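PFC0360w protein (Plasmodium falciparum, PDB 3NI8) probably acts as an AHA1-family co-chaperone that activates the ATPase of the chaperone Hsp90. Local coordinates at residues 145-148 / 149-153; 130-133 / 134-137; 122-125 / 126-130. All coordinates share one frame; numbering follows the deposited sequence. Where two conformers were deposited one is given.

Contact 1 (145-148 / 149-153)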
loop_
_atom_site.group_PDB
_atom_site.type_symbol
_atom_site.label_atom_id
_atom_site.label_comp_id
_atom_site.label_asym_id
_atom_site.label_seq_id
_atom_site.Cartn_x
_atom_site.Cartn_y
_atom_site.Cartn_z
ATOM N N LEU A 145 -3.649 -4.707 -4.885
ATOM C CA LEU A 145 -4.999 -5.021 -4.405
ATOM C C LEU A 145 -5.604 -6.223 -5.127
ATOM O O LEU A 145 -6.387 -6.964 -4.547
ATOM C CB LEU A 145 -5.930 -3.803 -4.482
ATOM C CG LEU A 145 -5.561 -2.609 -3.584
ATOM C CD1 LEU A 145 -6.393 -1.397 -3.934
ATOM C CD2 LEU A 145 -5.677 -2.934 -2.077
ATOM N N HIS A 146 -5.234 -6.407 -6.394
ATOM C CA HIS A 146 -5.661 -7.551 -7.173
ATOM C C HIS A 146 -5.196 -8.864 -6.553
ATOM O O HIS A 146 -5.983 -9.812 -6.427
ATOM C CB HIS A 146 -5.123 -7.434 -8.589
ATOM C CG HIS A 146 -5.649 -8.480 -9.516
ATOM N ND1 HIS A 146 -4.950 -9.635 -9.811
ATOM C CD2 HIS A 146 -6.819 -8.559 -10.193
ATOM C CE1 HIS A 146 -5.660 -10.368 -10.649
ATOM N NE2 HIS A 146 -6.801 -9.742 -10.890
ATOM N N ASN A 147 -3.934 -8.913 -6.139
ATOM C CA ASN A 147 -3.356 -10.143 -5.620
ATOM C C ASN A 147 -3.843 -10.544 -4.226
ATOM O O ASN A 147 -3.782 -11.718 -3.861
ATOM C CB ASN A 147 -1.832 -10.097 -5.686
ATOM C CG ASN A 147 -1.318 -9.991 -7.102
ATOM O OD1 ASN A 147 -1.980 -10.407 -8.072
ATOM N ND2 ASN A 147 -0.137 -9.424 -7.241
ATOM N N ILE A 148 -4.329 -9.566 -3.455
ATOM C CA ILE A 148 -5.017 -9.836 -2.192
ATOM C C ILE A 148 -6.222 -10.733 -2.471
ATOM O O ILE A 148 -6.462 -11.726 -1.787
ATOM C CB ILE A 148 -5.458 -8.522 -1.485
ATOM C CG1 ILE A 148 -4.239 -7.823 -0.881
ATOM C CG2 ILE A 148 -6.522 -8.806 -0.394
ATOM C CD1 ILE A 148 -4.430 -6.364 -0.612
ATOM N N GLU A 149 -6.968 -10.397 -3.508
ATOM C CA GLU A 149 -8.068 -11.257 -3.908
ATOM C C GLU A 149 -7.606 -12.622 -4.487
ATOM O O GLU A 149 -7.983 -13.667 -3.975
ATOM C CB GLU A 149 -8.993 -10.525 -4.882
ATOM C CG GLU A 149 -10.373 -11.168 -4.943
ATOM C CD GLU A 149 -11.142 -10.817 -6.188
ATOM O OE1 GLU A 149 -10.666 -9.985 -6.990
ATOM O OE2 GLU A 149 -12.230 -11.387 -6.376
ATOM N N VAL A 150 -6.769 -12.590 -5.523
ATOM C CA VAL A 150 -6.449 -13.776 -6.343
ATOM C C VAL A 150 -5.321 -14.683 -5.816
ATOM O O VAL A 150 -5.398 -15.906 -5.968
ATOM C CB VAL A 150 -6.148 -13.367 -7.827
ATOM C CG1 VAL A 150 -5.696 -14.568 -8.644
ATOM C CG2 VAL A 150 -7.389 -12.750 -8.464
ATOM N N ILE A 151 -4.277 -14.092 -5.236
ATOM C CA ILE A 151 -3.174 -14.846 -4.632
ATOM C C ILE A 151 -3.508 -15.249 -3.182
ATOM O O ILE A 151 -3.367 -16.422 -2.791
ATOM C CB ILE A 151 -1.859 -14.003 -4.613
ATOM C CG1 ILE A 151 -1.521 -13.441 -6.019
ATOM C CG2 ILE A 151 -0.714 -14.764 -3.921
ATOM C CD1 ILE A 151 -0.615 -14.284 -6.857
ATOM N N LEU A 152 -3.937 -14.270 -2.387
ATOM C CA LEU A 152 -4.243 -14.523 -0.999
ATOM C C LEU A 152 -5.609 -15.192 -0.793
ATOM O O LEU A 152 -5.910 -15.627 0.293
ATOM C CB LEU A 152 -4.135 -13.229 -0.177
ATOM C CG LEU A 152 -2.850 -12.390 -0.201
ATOM C CD1 LEU A 152 -2.942 -11.361 0.917
ATOM C CD2 LEU A 152 -1.555 -13.208 -0.078
ATOM N N GLY A 153 -6.439 -15.246 -1.824
ATOM C CA GLY A 153 -7.720 -15.914 -1.732
ATOM C C GLY A 153 -8.712 -15.231 -0.805
ATOM O O GLY A 153 -9.593 -15.880 -0.224
#
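The C-terminal turns of helix 132-150 are built here from residues 145-148 and the residues that follow them, with His-146 meeting Val-150 and Asn-147 meeting Ile-151. A regular helical bond runs from Val-150 N to His-146 O (3.0 Å). The next carbonyl has two donors. Asn-147 O takes Ile-151 N at 2.8 Å and Leu-152 N at 3.0 Å. The second bond reaches back five positions, as in a pi turn, and is the straighter at its hydrogen (161°). The helical path is left at Gly-153, where phi turns positive.

The side chains follow the same spacing. The CG2 methyl of Val-150 makes an off-centre CH-pi contact with the His-146 ring, 4.1 Å from its centroid. Asn-147 and Ile-151 both carry their gamma carbon (CG, CG1) anti to the carbonyl carbon (chi1 -63° for Asn-147), which sets the two chains side by side. Ile-151 CG1 lies 3.4 Å from Asn-147 CB. Asn-147 CG and OD1 also lie along Ile-151 CG1, while ND2 is bonded to Leu-47 O. Leu-152 CD1 approaches Ile-148 CG1 at 4.2 Å.

Ile-148 and Leu-152 both pack on helices 31-39 and 41-47. Leu-145 rests on Phe-38 and on Ile-23 of strand 21-27.

Contact 2 (130-133 / 134-137)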
loop_
_atom_site.group_PDB
_atom_site.type_symbol
_atom_site.label_atom_id
_atom_site.label_comp_id
_atom_site.label_asym_id
_atom_site.label_seq_id
_atom_site.Cartn_x
_atom_site.Cartn_y
_atom_site.Cartn_z
ATOM N N GLY A 130 5.913 12.624 -16.612
ATOM C CA GLY A 130 4.624 12.725 -15.943
ATOM C C GLY A 130 3.930 11.377 -15.787
ATOM O O GLY A 130 4.578 10.327 -15.806
ATOM N N GLY A 131 2.607 11.423 -15.610
ATOM C CA GLY A 131 1.783 10.242 -15.402
ATOM C C GLY A 131 2.034 9.460 -14.126
ATOM O O GLY A 131 1.773 8.242 -14.074
ATOM N N VAL A 132 2.505 10.156 -13.092
ATOM C CA VAL A 132 2.830 9.516 -11.817
ATOM C C VAL A 132 1.595 9.007 -11.089
ATOM O O VAL A 132 1.627 7.924 -10.482
ATOM C CB VAL A 132 3.643 10.442 -10.883
ATOM C CG1 VAL A 132 3.963 9.735 -9.589
ATOM C CG2 VAL A 132 4.939 10.903 -11.571
ATOM N N LEU A 133 0.517 9.786 -11.135
ATOM C CA LEU A 133 -0.702 9.426 -10.423
ATOM C C LEU A 133 -1.273 8.106 -10.949
ATOM O O LEU A 133 -1.552 7.217 -10.167
ATOM C CB LEU A 133 -1.757 10.559 -10.426
ATOM C CG LEU A 133 -3.080 10.282 -9.665
ATOM C CD1 LEU A 133 -3.783 11.569 -9.265
ATOM C CD2 LEU A 133 -4.084 9.384 -10.409
ATOM N N GLU A 134 -1.468 7.964 -12.262
ATOM C CA GLU A 134 -1.980 6.681 -12.796
ATOM C C GLU A 134 -1.038 5.514 -12.466
ATOM O O GLU A 134 -1.498 4.409 -12.154
ATOM C CB GLU A 134 -2.294 6.728 -14.299
ATOM C CG GLU A 134 -3.686 7.300 -14.662
ATOM C CD GLU A 134 -4.878 6.494 -14.096
ATOM O OE1 GLU A 134 -5.887 7.133 -13.695
ATOM O OE2 GLU A 134 -4.815 5.240 -14.060
ATOM N N ARG A 135 0.267 5.764 -12.497
ATOM C CA ARG A 135 1.229 4.721 -12.157
ATOM C C ARG A 135 1.032 4.206 -10.726
ATOM O O ARG A 135 1.031 2.996 -10.498
ATOM C CB ARG A 135 2.665 5.238 -12.406
ATOM C CG ARG A 135 3.771 4.313 -11.964
ATOM C CD ARG A 135 5.050 4.533 -12.750
ATOM N NE ARG A 135 5.708 5.785 -12.405
ATOM C CZ ARG A 135 6.853 5.884 -11.735
ATOM N NH1 ARG A 135 7.342 7.105 -11.481
ATOM N NH2 ARG A 135 7.509 4.789 -11.324
ATOM N N CYS A 136 0.837 5.118 -9.769
ATOM C CA CYS A 136 0.457 4.749 -8.396
ATOM C C CYS A 136 -0.878 3.998 -8.317
ATOM O O CYS A 136 -0.992 3.004 -7.589
ATOM C CB CYS A 136 0.385 5.982 -7.496
ATOM S SG CYS A 136 1.915 6.908 -7.324
ATOM N N LYS A 137 -1.871 4.480 -9.059
ATOM C CA LYS A 137 -3.219 3.907 -9.052
ATOM C C LYS A 137 -3.297 2.515 -9.740
ATOM O O LYS A 137 -3.890 1.590 -9.174
ATOM C CB LYS A 137 -4.204 4.894 -9.683
ATOM C CG LYS A 137 -5.662 4.510 -9.536
ATOM C CD LYS A 137 -6.573 5.603 -10.036
ATOM C CE LYS A 137 -7.971 5.426 -9.437
ATOM N NZ LYS A 137 -8.762 6.714 -9.356
#
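Arg-135 sits on the first turn of helix 132-150 and leans back over Gly-131 and Val-132. Its CB lies over two backbone carbonyl oxygens, 3.5 Å from both Val-132 O and Gly-131 O. From there CG runs anti to the backbone N (chi1 174°), which leads the chain out beside its own carbonyl carbon. A bend at chi3 (72°) then swings the guanidinium back toward the start of the helix. There NH1 comes within 4.5 Å of Val-132 CG2, and the methyl stands at the edge of the guanidinium, near its plane. The charged end has its main partners outside this turn. NH1 forms a salt bridge with Asp-91, and the group makes a cation-pi contact with Phe-89. Together they probably limit its rotation.

The backbone shows how the helix begins. Gly-131 is the N-cap residue, and its carbonyl receives a weak bond from Arg-135 N (3.3 Å). The next two bonds are shorter: Cys-136 N to Val-132 O, and Lys-137 N to Leu-133 O, each 3.0 Å. The first of them is nearly straight at the hydrogen (167°).

Val-132 and Cys-136 are one turn apart and both buried. Their side chains pack together, with Val-132 CG1 4.2 Å from Cys-136 SG. Leu-133 turns its CD2 methyl toward the next residue, 3.5 Å from Glu-134 N.

The turn rests on three parts of the fold. Val-132, Arg-135 and Cys-136 touch Trp-92 in a loop. Cys-136 also meets Trp-87 and Phe-89 of strand 82-89. Leu-133, Cys-136 and Lys-137 lie on Phe-21 of strand 21-27.

Contact 3 (122-125 / 126-130)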
loop_
_atom_site.group_PDB
_atom_site.type_symbol
_atom_site.label_atom_id
_atom_site.label_comp_id
_atom_site.label_asym_id
_atom_site.label_seq_id
_atom_site.Cartn_x
_atom_site.Cartn_y
_atom_site.Cartn_z
ATOM N N PRO A 122 3.603 13.575 -6.414
ATOM C CA PRO A 122 4.228 14.592 -7.283
ATOM C C PRO A 122 3.727 14.543 -8.729
ATOM O O PRO A 122 3.225 13.508 -9.198
ATOM C CB PRO A 122 5.731 14.257 -7.225
ATOM C CG PRO A 122 5.814 12.837 -6.694
ATOM C CD PRO A 122 4.592 12.661 -5.807
ATOM N N ALA A 123 3.868 15.668 -9.428
ATOM C CA ALA A 123 3.403 15.825 -10.810
ATOM C C ALA A 123 4.296 15.053 -11.763
ATOM O O ALA A 123 3.861 14.637 -12.843
ATOM C CB ALA A 123 3.374 17.326 -11.199
ATOM N N SER A 124 5.553 14.871 -11.371
ATOM C CA SER A 124 6.493 14.117 -12.183
ATOM C C SER A 124 7.664 13.585 -11.356
ATOM O O SER A 124 7.896 14.004 -10.213
ATOM C CB SER A 124 6.994 14.985 -13.354
ATOM O OG SER A 124 7.716 16.094 -12.867
ATOM N N ASN A 125 8.399 12.653 -11.943
ATOM C CA ASN A 125 9.567 12.089 -11.288
ATOM C C ASN A 125 10.785 12.998 -11.487
ATOM O O ASN A 125 10.664 14.081 -12.047
ATOM C CB ASN A 125 9.805 10.661 -11.788
ATOM C CG ASN A 125 10.254 10.602 -13.260
ATOM O OD1 ASN A 125 10.315 11.627 -13.981
ATOM N ND2 ASN A 125 10.570 9.378 -13.713
ATOM N N LYS A 126 11.952 12.557 -11.046
ATOM C CA LYS A 126 13.164 13.350 -11.196
ATOM C C LYS A 126 13.742 13.510 -12.624
ATOM O O LYS A 126 14.710 14.247 -12.808
ATOM C CB LYS A 126 14.236 12.887 -10.210
ATOM C CG LYS A 126 14.942 11.615 -10.541
ATOM C CD LYS A 126 15.557 11.099 -9.243
ATOM C CE LYS A 126 16.728 10.174 -9.477
ATOM N NZ LYS A 126 16.986 9.385 -8.231
ATOM N N TYR A 127 13.149 12.854 -13.622
ATOM C CA TYR A 127 13.569 13.023 -15.021
ATOM C C TYR A 127 12.466 13.734 -15.779
ATOM O O TYR A 127 12.406 13.687 -17.019
ATOM C CB TYR A 127 13.861 11.681 -15.690
ATOM C CG TYR A 127 14.761 10.766 -14.885
ATOM C CD1 TYR A 127 16.156 10.925 -14.893
ATOM C CD2 TYR A 127 14.211 9.736 -14.110
ATOM C CE1 TYR A 127 16.972 10.078 -14.149
ATOM C CE2 TYR A 127 15.018 8.892 -13.369
ATOM C CZ TYR A 127 16.392 9.061 -13.391
ATOM O OH TYR A 127 17.170 8.200 -12.648
ATOM N N ASN A 128 11.586 14.373 -15.009
ATOM C CA ASN A 128 10.513 15.219 -15.532
ATOM C C ASN A 128 9.489 14.490 -16.387
ATOM O O ASN A 128 8.840 15.093 -17.259
ATOM C CB ASN A 128 11.081 16.462 -16.225
ATOM C CG ASN A 128 11.878 17.342 -15.261
ATOM O OD1 ASN A 128 11.406 17.676 -14.165
ATOM N ND2 ASN A 128 13.099 17.693 -15.652
ATOM N N GLU A 129 9.343 13.190 -16.114
ATOM C CA GLU A 129 8.316 12.386 -16.771
ATOM C C GLU A 129 7.051 12.457 -15.940
ATOM O O GLU A 129 7.116 12.379 -14.713
ATOM C CB GLU A 129 8.783 10.944 -16.946
ATOM C CG GLU A 129 9.998 10.826 -17.863
ATOM C CD GLU A 129 10.853 9.590 -17.573
ATOM O OE1 GLU A 129 10.686 8.965 -16.490
ATOM O OE2 GLU A 129 11.696 9.250 -18.443
ATOM N N GLY A 130 5.913 12.624 -16.612
ATOM C CA GLY A 130 4.624 12.725 -15.943
ATOM C C GLY A 130 3.930 11.377 -15.787
ATOM O O GLY A 130 4.578 10.327 -15.806
#
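Asn-125 and Glu-129 close a tight loop at the surface, a type I beta turn from Asn-125 to Asn-128 followed by a G1 beta bulge. Asn-128 fills the bulge position with a positive phi (63°).

Two backbone hydrogen bonds define the loop. Asn-125 N gives to Glu-129 O at 3.1 Å. Asn-128 N gives to Asn-125 O, also at 3.1 Å.

The side chain of Asn-125 adds a second set. With CG between the backbone N and the carbonyl carbon (chi1 69°), the amide is brought over the turn, where OD1 meets two backbone N-H groups. It accepts from Tyr-127 N at 3.1 Å, which makes an Asx turn, and from Glu-129 N at 2.8 Å. The two donors arrive from opposite faces of the amide plane. This double grip would hold the amide in place.

The flat groups meet at an angle. Asn-125 ND2 lies at the edge of the Tyr-127 ring, 3.7 Å from CD2, and the amide and ring planes are 76° apart. One face of that ring carries Lys-126 CG.

Outside the loop, Asp-91 accepts from Asn-125 ND2, and Trp-92 packs against Asn-125. The same ND2 is bonded to Glu-129 OE1 at 2.8 Å, on the anti side of the carboxylate and out of its plane.

In the fold
The three contacts lie in series, and none nests within or crosses another. After strand 111-119 the chain enters the loop of contact 3, which closes a tight turn on itself. Gly-130 ends contact 3 and begins contact 2, where helix 132-150 starts. These two contacts touch: Val-132 CG2 packs on Ser-124 CA at 3.6 Å. Asp-91 serves both, since it pairs with Asn-125 and Arg-135. Contact 1 follows at the far end of the helix, its centre about 22 Å from that of contact 2. One end of the helix is thus tied to strand 82-89 and its following loop, the other to helices 31-39 and 41-47. Strand 21-27 meets both ends.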